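Local structure of superoxide dismutase [Mn/Fe] (Aeropyrum pernix, 3AK1) at residues F69-A74 and E148-L153. The protein probably catalyses the dismutation of superoxide to molecular oxygen and hydrogen peroxide, as a tetrameric enzyme of the manganese/iron superoxide dismutase family. Sequence-based numbering, arbitrary orientation.
Sequences FSFNYA and EKHNVL. With EDO (1,2-ethanediol), chain R.
The F71 ring carries H150 ND1 over one face, 3.5 Å above its plane and shifted toward the rim, while N151 OD1 approaches its edge and N72 ND2 lies in plane at the edge. The F71 and H150 rings meet obliquely, their planes 39° apart and their centroids separated by 4.8 Å. K149 crosses F71 at about a right angle, placing CE 3.9 Å from F71 CD1; its NZ forms salt bridges with E126 and E148 of a neighbouring subunit. With CG anti to the backbone N (chi1 175°), F71 reaches out from the helix to K149 and H150. Beside it, N151 ND2 donates to S70 OG over 2.9 Å in a nearly straight bond (175°), with the hydroxyl oxygen in the amide plane. S70 OG also forms a hydrogen bond with L153 O of a different neighbouring subunit. An alanine at N151 would remove the donor to S70 OG and is likely to open a gap beside the F71 ring. A74 CB lies against H150 O (3.2 Å) and H150 CB (3.6 Å). H150 stacks on W167 and meets Y39 of helix 25-54 edge-to-face; its side chain also touches residues of the probable metal site (H79, D165, H169). The contact thus joins helix 62-82 of the alpha-hairpin domain to the loop between strands 141-148 and 159-165, where N151 and V152 both face E148 in a classic beta bulge.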
loop_
_atom_site.group_PDB
_atom_site.type_symbol
_atom_site.label_atom_id
_atom_site.label_comp_id
_atom_site.label_asym_id
_atom_site.label_seq_id
_atom_site.Cartn_x
_atom_site.Cartn_y
_atom_site.Cartn_z
ATOM N N PHE B 69 2.484 -11.614 -9.282
ATOM C CA PHE B 69 1.455 -12.645 -9.271
ATOM C C PHE B 69 0.218 -12.150 -8.530
ATOM O O PHE B 69 -0.913 -12.278 -9.024
ATOM C CB PHE B 69 1.953 -13.944 -8.628
ATOM C CG PHE B 69 0.857 -14.951 -8.405
ATOM C CD1 PHE B 69 0.284 -15.109 -7.140
ATOM C CD2 PHE B 69 0.367 -15.708 -9.466
ATOM C CE1 PHE B 69 -0.738 -16.031 -6.935
ATOM C CE2 PHE B 69 -0.666 -16.626 -9.269
ATOM C CZ PHE B 69 -1.213 -16.786 -8.006
ATOM N N SER B 70 0.449 -11.562 -7.362
ATOM C CA SER B 70 -0.636 -11.090 -6.517
ATOM C C SER B 70 -1.507 -10.110 -7.284
ATOM O O SER B 70 -2.717 -10.288 -7.320
ATOM C CB SER B 70 -0.069 -10.447 -5.253
ATOM O OG SER B 70 -1.064 -9.701 -4.581
ATOM N N PHE B 71 -0.899 -9.093 -7.890
ATOM C CA PHE B 71 -1.672 -8.078 -8.623
ATOM C C PHE B 71 -2.483 -8.675 -9.763
ATOM O O PHE B 71 -3.684 -8.411 -9.889
ATOM C CB PHE B 71 -0.773 -6.958 -9.161
ATOM C CG PHE B 71 -1.497 -5.948 -10.028
ATOM C CD1 PHE B 71 -2.209 -4.890 -9.458
ATOM C CD2 PHE B 71 -1.473 -6.067 -11.413
ATOM C CE1 PHE B 71 -2.877 -3.965 -10.262
ATOM C CE2 PHE B 71 -2.111 -5.150 -12.219
ATOM C CZ PHE B 71 -2.822 -4.096 -11.654
ATOM N N ASN B 72 -1.821 -9.470 -10.592
ATOM C CA ASN B 72 -2.425 -9.986 -11.806
ATOM C C ASN B 72 -3.405 -11.117 -11.554
ATOM O O ASN B 72 -4.450 -11.166 -12.187
ATOM C CB ASN B 72 -1.348 -10.397 -12.806
ATOM C CG ASN B 72 -0.619 -9.214 -13.376
ATOM O OD1 ASN B 72 -1.168 -8.461 -14.167
ATOM N ND2 ASN B 72 0.631 -9.031 -12.965
ATOM N N TYR B 73 -3.089 -12.018 -10.630
ATOM C CA TYR B 73 -4.069 -13.030 -10.230
ATOM C C TYR B 73 -5.338 -12.371 -9.675
ATOM O O TYR B 73 -6.446 -12.755 -10.039
ATOM C CB TYR B 73 -3.502 -14.020 -9.201
ATOM C CG TYR B 73 -4.566 -14.981 -8.722
ATOM C CD1 TYR B 73 -5.379 -14.673 -7.631
ATOM C CD2 TYR B 73 -4.773 -16.193 -9.377
ATOM C CE1 TYR B 73 -6.368 -15.553 -7.206
ATOM C CE2 TYR B 73 -5.751 -17.081 -8.957
ATOM C CZ TYR B 73 -6.552 -16.757 -7.878
ATOM O OH TYR B 73 -7.512 -17.651 -7.466
ATOM N N ALA B 74 -5.174 -11.384 -8.800
ATOM C CA ALA B 74 -6.331 -10.689 -8.217
ATOM C C ALA B 74 -7.157 -10.021 -9.314
ATOM O O ALA B 74 -8.378 -10.121 -9.313
ATOM C CB ALA B 74 -5.900 -9.674 -7.189
ATOM N N GLU B 148 -8.373 -1.696 -3.080
ATOM C CA GLU B 148 -7.590 -0.765 -3.906
ATOM C C GLU B 148 -6.748 -1.563 -4.891
ATOM O O GLU B 148 -6.350 -2.688 -4.587
ATOM C CB GLU B 148 -6.725 0.149 -3.034
ATOM C CG GLU B 148 -7.572 1.167 -2.241
ATOM C CD GLU B 148 -6.762 2.117 -1.356
ATOM O OE1 GLU B 148 -7.382 2.771 -0.492
ATOM O OE2 GLU B 148 -5.526 2.232 -1.503
ATOM N N LYS B 149 -6.489 -1.001 -6.071
ATOM C CA LYS B 149 -5.930 -1.785 -7.176
ATOM C C LYS B 149 -6.759 -3.070 -7.318
ATOM O O LYS B 149 -7.971 -3.001 -7.449
ATOM C CB LYS B 149 -4.439 -2.065 -6.964
ATOM C CG LYS B 149 -3.582 -0.802 -7.026
ATOM C CD LYS B 149 -2.216 -0.978 -6.364
ATOM C CE LYS B 149 -1.285 -1.812 -7.185
ATOM N NZ LYS B 149 0.035 -2.026 -6.492
ATOM N N HIS B 150 -6.131 -4.239 -7.268
ATOM C CA HIS B 150 -6.872 -5.504 -7.239
ATOM C C HIS B 150 -6.574 -6.277 -5.964
ATOM O O HIS B 150 -7.246 -7.253 -5.656
ATOM C CB HIS B 150 -6.517 -6.393 -8.439
ATOM C CG HIS B 150 -6.827 -5.773 -9.760
ATOM N ND1 HIS B 150 -5.923 -5.734 -10.798
ATOM C CD2 HIS B 150 -7.943 -5.157 -10.210
ATOM C CE1 HIS B 150 -6.471 -5.126 -11.833
ATOM N NE2 HIS B 150 -7.699 -4.769 -11.501
ATOM N N ASN B 151 -5.583 -5.803 -5.223
ATOM C CA ASN B 151 -4.929 -6.641 -4.224
ATOM C C ASN B 151 -4.479 -5.868 -2.993
ATOM O O ASN B 151 -3.500 -6.231 -2.353
ATOM C CB ASN B 151 -3.721 -7.385 -4.846
ATOM C CG ASN B 151 -2.623 -6.436 -5.334
ATOM O OD1 ASN B 151 -2.879 -5.266 -5.655
ATOM N ND2 ASN B 151 -1.394 -6.949 -5.412
ATOM N N VAL B 152 -5.201 -4.805 -2.649
ATOM C CA VAL B 152 -4.880 -4.009 -1.460
ATOM C C VAL B 152 -6.170 -3.838 -0.687
ATOM O O VAL B 152 -7.189 -3.450 -1.271
ATOM C CB VAL B 152 -4.266 -2.635 -1.827
ATOM C CG1 VAL B 152 -3.967 -1.802 -0.575
ATOM C CG2 VAL B 152 -2.987 -2.833 -2.624
ATOM N N LEU B 153 -6.125 -4.156 0.610
ATOM C CA LEU B 153 -7.308 -4.153 1.498
ATOM C C LEU B 153 -8.156 -5.418 1.405
ATOM O O LEU B 153 -9.043 -5.636 2.241
ATOM C CB LEU B 153 -8.201 -2.901 1.313
ATOM C CG LEU B 153 -7.518 -1.532 1.376
ATOM C CD1 LEU B 153 -8.519 -0.390 1.175
ATOM C CD2 LEU B 153 -6.759 -1.375 2.704
HETATM C C1 EDO R . -2.992 1.478 -3.870
HETATM O O1 EDO R . -2.981 1.455 -2.440
HETATM C C2 EDO R . -1.663 1.995 -4.422
HETATM O O2 EDO R . -0.577 1.142 -4.038
#